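Local coordinates for Alr4995 protein (Nostoc sp., PDB 6LRF) that acts as a bifunctional enzyme, with an arginine dihydrolase activity of the GME family and an ornithine cyclodeaminase activity, at residues 40-43 with 44-47; 161-164 with 165-168; 528-531 with 532-535. All blocks are in the same frame, centred on the assembly; numbering follows the deposited sequence.

Contact 1. Residues 40-43 with 44-47; sequences QWQG and LYQI
Trp41 and Tyr45 lay their rings together in an offset stack whose centroids are 4.8 Å apart, with planes at 25°. The six-membered half of the indole does the touching: CZ3 of Trp41 comes to 3.4 Å from CG of Tyr45, while CH2 sits over the phenol face toward its rim. CB of Tyr45 also packs as a CH-pi donor over the indole face, 3.9 Å from the centroid of the six-membered ring. Both residues hold CG opposite the backbone N (chi1 -172° in Trp41, -178° in Tyr45), which puts both rings on the same face of the helix, where they overlap only in part. Flat rings suit the place, covering one another while still facing apolar side chains of the strands.

Gln42 and Gln46 both bend at chi2, which brings NE2 of Gln46 to OE1 of Gln42 in a 3.2 Å bond. NE2 meets the oxygen almost head-on, in line with the C=O bond, and the two amides are almost coplanar; OE1 also borders the tyrosine edge at CD2. Glutamine suits this outer side, since one amide can donate while its neighbour accepts. The backbone of helix 34-49 keeps its regular i to i+4 bonds. Tyr45 packs on Val54 and Leu56 of strand 53-56, and Trp41 on Leu56 and on Met9 of strand 6-9, while Leu44 and Ile47 rest on Ile228 of strand 226-229.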
# COMPACT_ATOMS: atom_id res chain seq x y z
N GLN B 40 29.56 43.62 18.09
CA GLN B 40 28.44 43.68 17.15
C GLN B 40 27.38 44.69 17.63
O GLN B 40 26.84 45.46 16.83
CB GLN B 40 27.80 42.31 16.96
CG GLN B 40 28.66 41.30 16.21
CD GLN B 40 28.01 39.92 16.17
OE1 GLN B 40 27.08 39.64 16.93
NE2 GLN B 40 28.50 39.05 15.29
N TRP B 41 27.10 44.66 18.93
CA TRP B 41 26.17 45.61 19.55
C TRP B 41 26.61 47.04 19.28
O TRP B 41 25.81 47.88 18.85
CB TRP B 41 26.06 45.37 21.05
CG TRP B 41 24.97 46.19 21.70
CD1 TRP B 41 23.67 45.81 21.89
CD2 TRP B 41 25.08 47.51 22.23
NE1 TRP B 41 22.97 46.82 22.50
CE2 TRP B 41 23.81 47.88 22.73
CE3 TRP B 41 26.13 48.43 22.33
CZ2 TRP B 41 23.56 49.12 23.32
CZ3 TRP B 41 25.89 49.67 22.92
CH2 TRP B 41 24.61 50.00 23.41
N GLN B 42 27.90 47.32 19.53
CA GLN B 42 28.45 48.65 19.31
C GLN B 42 28.26 49.09 17.87
O GLN B 42 27.95 50.24 17.59
CB GLN B 42 29.94 48.69 19.69
CG GLN B 42 30.19 48.68 21.20
CD GLN B 42 29.85 50.01 21.86
OE1 GLN B 42 29.86 51.06 21.21
NE2 GLN B 42 29.55 49.97 23.16
N GLY B 43 28.43 48.15 16.94
CA GLY B 43 28.22 48.45 15.54
C GLY B 43 26.82 48.98 15.27
O GLY B 43 26.65 49.98 14.57
N LEU B 44 25.82 48.30 15.83
CA LEU B 44 24.42 48.73 15.73
C LEU B 44 24.23 50.09 16.41
O LEU B 44 23.67 51.04 15.82
CB LEU B 44 23.50 47.69 16.36
CG LEU B 44 22.02 48.07 16.40
CD1 LEU B 44 21.53 48.38 14.99
CD2 LEU B 44 21.22 46.94 17.02
N TYR B 45 24.68 50.15 17.65
CA TYR B 45 24.65 51.35 18.46
C TYR B 45 25.25 52.54 17.70
O TYR B 45 24.61 53.60 17.57
CB TYR B 45 25.41 51.10 19.76
CG TYR B 45 25.43 52.26 20.71
CD1 TYR B 45 24.25 52.87 21.11
CD2 TYR B 45 26.63 52.74 21.23
CE1 TYR B 45 24.26 53.93 22.00
CE2 TYR B 45 26.65 53.80 22.11
CZ TYR B 45 25.47 54.39 22.49
OH TYR B 45 25.50 55.45 23.37
N GLN B 46 26.45 52.36 17.17
CA GLN B 46 27.15 53.43 16.46
C GLN B 46 26.37 53.88 15.21
O GLN B 46 26.20 55.08 14.99
CB GLN B 46 28.57 53.00 16.06
CG GLN B 46 29.54 52.76 17.22
CD GLN B 46 29.74 53.97 18.11
OE1 GLN B 46 29.73 55.11 17.64
NE2 GLN B 46 29.96 53.72 19.41
N ILE B 47 25.90 52.92 14.42
CA ILE B 47 25.14 53.23 13.21
C ILE B 47 23.87 54.00 13.53
O ILE B 47 23.55 55.01 12.89
CB ILE B 47 24.77 51.97 12.42
CG1 ILE B 47 26.02 51.30 11.84
CG2 ILE B 47 23.83 52.32 11.29
CD1 ILE B 47 25.76 49.93 11.25

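Contact 2. Residues 161-164 with 165-168; sequences LIDE and RFYH
Asp163 and Arg165 form a side-on salt bridge in which two nitrogens of the guanidinium each take one carboxylate oxygen. NH2 of Arg165 reaches the syn lone pair of Asp163 OD2 at 2.7 Å, and NE meets OD1 of Asp163 at 3.1 Å on its syn side. The planes are turned 35° apart, so the fork is twisted. Asp163 OD1 also accepts from the backbone N of Arg165 at 3.0 Å, on its anti side, making an Asx turn; CG of Asp163 stands opposite its own backbone N (chi1 -170°).

Farther out, Phe166 N donates to Asp163 O at 2.8 Å, closing the turn, and CE2 of Phe166 lies over the centre of one guanidinium face. A water accepts from Asp163 N and donates to Phe166 O, joining the backbone across the bend. Leu161 packs against the backbone, its CD1 meeting Tyr167 O.

Arginine suits this place because its several N-H groups serve partners in different directions: NH2 also bridges to Glu210, and NH1 to Glu475 of a second subunit. The guanidinium probably helps keep the three carboxylates ionised and offsets their mutual repulsion, linking this loop to the second subunit through the Glu475 salt bridge.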
# COMPACT_ATOMS: atom_id res chain seq x y z
N LEU B 161 0.56 33.94 14.86
CA LEU B 161 1.85 33.35 14.54
C LEU B 161 1.76 31.85 14.66
O LEU B 161 1.26 31.36 15.68
CB LEU B 161 2.93 33.88 15.50
CG LEU B 161 3.19 35.39 15.50
CD1 LEU B 161 3.95 35.80 16.77
CD2 LEU B 161 3.96 35.79 14.25
N ILE B 162 2.27 31.12 13.66
CA ILE B 162 2.13 29.65 13.61
C ILE B 162 3.44 28.90 13.47
O ILE B 162 3.46 27.68 13.50
CB ILE B 162 1.23 29.22 12.44
CG1 ILE B 162 1.82 29.73 11.13
CG2 ILE B 162 -0.18 29.74 12.64
CD1 ILE B 162 1.08 29.28 9.91
N ASP B 163 4.54 29.63 13.29
CA ASP B 163 5.87 29.04 13.15
C ASP B 163 6.72 29.40 14.37
O ASP B 163 7.07 30.57 14.58
CB ASP B 163 6.53 29.53 11.85
CG ASP B 163 7.81 28.77 11.51
OD1 ASP B 163 8.57 28.39 12.44
OD2 ASP B 163 8.07 28.55 10.31
N GLU B 164 7.09 28.39 15.15
CA GLU B 164 7.77 28.62 16.42
C GLU B 164 9.13 29.33 16.27
O GLU B 164 9.62 29.93 17.23
CB GLU B 164 7.95 27.28 17.14
CG GLU B 164 8.38 27.43 18.58
CD GLU B 164 8.90 26.12 19.16
OE1 GLU B 164 9.08 25.15 18.39
OE2 GLU B 164 9.14 26.08 20.39
N ARG B 165 9.72 29.28 15.09
CA ARG B 165 10.97 30.01 14.84
C ARG B 165 10.72 31.52 14.89
O ARG B 165 11.55 32.28 15.37
CB ARG B 165 11.57 29.62 13.49
CG ARG B 165 12.11 28.19 13.44
CD ARG B 165 12.52 27.81 12.02
NE ARG B 165 11.37 27.81 11.12
CZ ARG B 165 11.45 27.96 9.80
NH1 ARG B 165 12.63 28.11 9.21
NH2 ARG B 165 10.34 27.95 9.07
N PHE B 166 9.56 31.93 14.40
CA PHE B 166 9.19 33.33 14.37
C PHE B 166 8.13 33.56 15.43
O PHE B 166 6.94 33.77 15.13
CB PHE B 166 8.74 33.72 12.97
CG PHE B 166 9.72 33.30 11.90
CD1 PHE B 166 10.90 33.99 11.72
CD2 PHE B 166 9.47 32.17 11.12
CE1 PHE B 166 11.83 33.59 10.75
CE2 PHE B 166 10.38 31.76 10.15
CZ PHE B 166 11.56 32.47 9.96
N TYR B 167 8.61 33.47 16.67
CA TYR B 167 7.80 33.44 17.89
C TYR B 167 7.36 34.84 18.35
O TYR B 167 6.42 34.97 19.14
CB TYR B 167 8.59 32.73 19.01
CG TYR B 167 9.87 33.44 19.42
CD1 TYR B 167 11.03 33.35 18.66
CD2 TYR B 167 9.91 34.21 20.58
CE1 TYR B 167 12.19 34.01 19.04
CE2 TYR B 167 11.07 34.88 20.97
CZ TYR B 167 12.21 34.77 20.20
OH TYR B 167 13.37 35.44 20.58
N HIS B 168 8.06 35.88 17.88
CA HIS B 168 7.62 37.26 18.05
C HIS B 168 7.22 37.85 16.71
O HIS B 168 7.80 37.49 15.68
CB HIS B 168 8.72 38.13 18.69
CG HIS B 168 8.82 38.02 20.17
ND1 HIS B 168 9.98 38.30 20.86
CD2 HIS B 168 7.90 37.68 21.11
CE1 HIS B 168 9.78 38.12 22.16
NE2 HIS B 168 8.53 37.74 22.33
O HOH W 1 5.26 32.41 13.33

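Contact 3. Residues 528-531 with 532-535; sequences VHDI and EQNM
The carbonyl oxygen of Asp530 is gripped twice by Asn534, once by the backbone and once by the side chain. ND2 of Asn534 gives the shorter bond, 2.7 Å to Asp530 O and nearly straight at 174°; the backbone N of Asn534 donates to the same oxygen at 3.1 Å, from the opposite face of the carbonyl plane. The side chain can fold back because CG of Asn534 lies beside its own backbone N (chi1 -80°), a reach that suits short, N-H-bearing asparagine. A water accepts from ND2 of Asn534 and donates to OD1 of Asp530.

On another side of the helix, the long unbranched chain of selenomethionine Met535 can lie along the CG2 branch of Ile531, CG2 of Ile531 being 3.6 Å from SE of Met535.

The polar ends reach beyond the helix. A carboxylate offers two oxygens, and Asp530 uses OD1 for Val583 N and OD2 for Met584 N at the start of helix 583-589; Glu532 accepts from Thr538, Leu540 and His557. Val528 packs on His557 and Ile561, and Ile531 on Val560, of helix 554-567, while Gln533 touches Ile500 of helix 498-501.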
# COMPACT_ATOMS: atom_id res chain seq x y z
N VAL B 528 -13.58 23.56 -7.15
CA VAL B 528 -13.91 24.14 -5.85
C VAL B 528 -12.66 24.23 -4.95
O VAL B 528 -12.45 25.24 -4.30
CB VAL B 528 -15.00 23.36 -5.08
CG1 VAL B 528 -15.27 24.03 -3.74
CG2 VAL B 528 -16.29 23.28 -5.89
N HIS B 529 -11.84 23.18 -4.92
CA HIS B 529 -10.65 23.19 -4.08
C HIS B 529 -9.63 24.23 -4.53
O HIS B 529 -9.00 24.88 -3.70
CB HIS B 529 -9.99 21.80 -4.07
CG HIS B 529 -10.71 20.81 -3.22
ND1 HIS B 529 -10.36 20.57 -1.91
CD2 HIS B 529 -11.79 20.03 -3.47
CE1 HIS B 529 -11.18 19.66 -1.40
NE2 HIS B 529 -12.06 19.32 -2.33
N ASP B 530 -9.46 24.37 -5.84
CA ASP B 530 -8.54 25.37 -6.37
C ASP B 530 -9.00 26.77 -5.99
O ASP B 530 -8.21 27.60 -5.54
CB ASP B 530 -8.43 25.25 -7.89
CG ASP B 530 -7.66 26.41 -8.52
OD1 ASP B 530 -6.43 26.51 -8.31
OD2 ASP B 530 -8.29 27.21 -9.25
N ILE B 531 -10.30 27.01 -6.15
CA ILE B 531 -10.82 28.33 -5.83
C ILE B 531 -10.74 28.55 -4.32
O ILE B 531 -10.32 29.60 -3.89
CB ILE B 531 -12.24 28.49 -6.37
CG1 ILE B 531 -12.19 28.46 -7.90
CG2 ILE B 531 -12.84 29.80 -5.88
CD1 ILE B 531 -13.54 28.48 -8.60
N GLU B 532 -11.08 27.54 -3.52
CA GLU B 532 -10.98 27.68 -2.06
C GLU B 532 -9.56 28.00 -1.61
O GLU B 532 -9.35 28.89 -0.78
CB GLU B 532 -11.47 26.41 -1.35
CG GLU B 532 -11.65 26.60 0.15
CD GLU B 532 -11.77 25.28 0.90
OE1 GLU B 532 -11.99 24.22 0.28
OE2 GLU B 532 -11.60 25.31 2.14
N GLN B 533 -8.58 27.28 -2.14
CA GLN B 533 -7.19 27.48 -1.74
C GLN B 533 -6.74 28.89 -2.07
O GLN B 533 -5.97 29.49 -1.32
CB GLN B 533 -6.27 26.46 -2.42
CG GLN B 533 -4.81 26.93 -2.58
CD GLN B 533 -3.96 26.00 -3.46
OE1 GLN B 533 -3.51 24.95 -3.01
NE2 GLN B 533 -3.72 26.38 -4.72
N ASN B 534 -7.23 29.43 -3.18
CA ASN B 534 -6.77 30.73 -3.64
C ASN B 534 -7.53 31.89 -3.01
O ASN B 534 -6.97 32.96 -2.81
CB ASN B 534 -6.85 30.79 -5.17
CG ASN B 534 -5.67 30.09 -5.82
OD1 ASN B 534 -4.61 30.69 -6.00
ND2 ASN B 534 -5.83 28.81 -6.14
N MSE B 535 -8.80 31.69 -2.69
CA MSE B 535 -9.60 32.72 -2.04
C MSE B 535 -9.39 32.74 -0.53
O MSE B 535 -9.30 33.81 0.06
CB MSE B 535 -11.09 32.52 -2.31
CG MSE B 535 -11.58 32.89 -3.69
SE MSE B 535 -13.52 32.62 -3.77
CE MSE B 535 -14.02 33.89 -2.38
O HOH W 2 -4.16 26.61 -7.24

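How the contacts relate
Along the chain the three contacts come in series without touching. Contacts 1 and 2 both belong to the dimethylarginine dimethylhydrolase-like part, their centres about 26 Å apart: the first lies on helix 34-49 at the periphery, the second in the loop between strands 155-160 and 173-175. Contact 3 belongs to the C-terminal Rossmann-like part, on helix 524-536, which directly follows strand 519-523 of the parallel sheet. Its centre is about 26 Å from that of contact 2 and 47 Å from that of contact 1. Contact 2 alone touches another subunit. Contacts 1 and 2 thus lie in the GME-clan part and contact 3 in the Rossmann-like part, consistent with two activities housed separately.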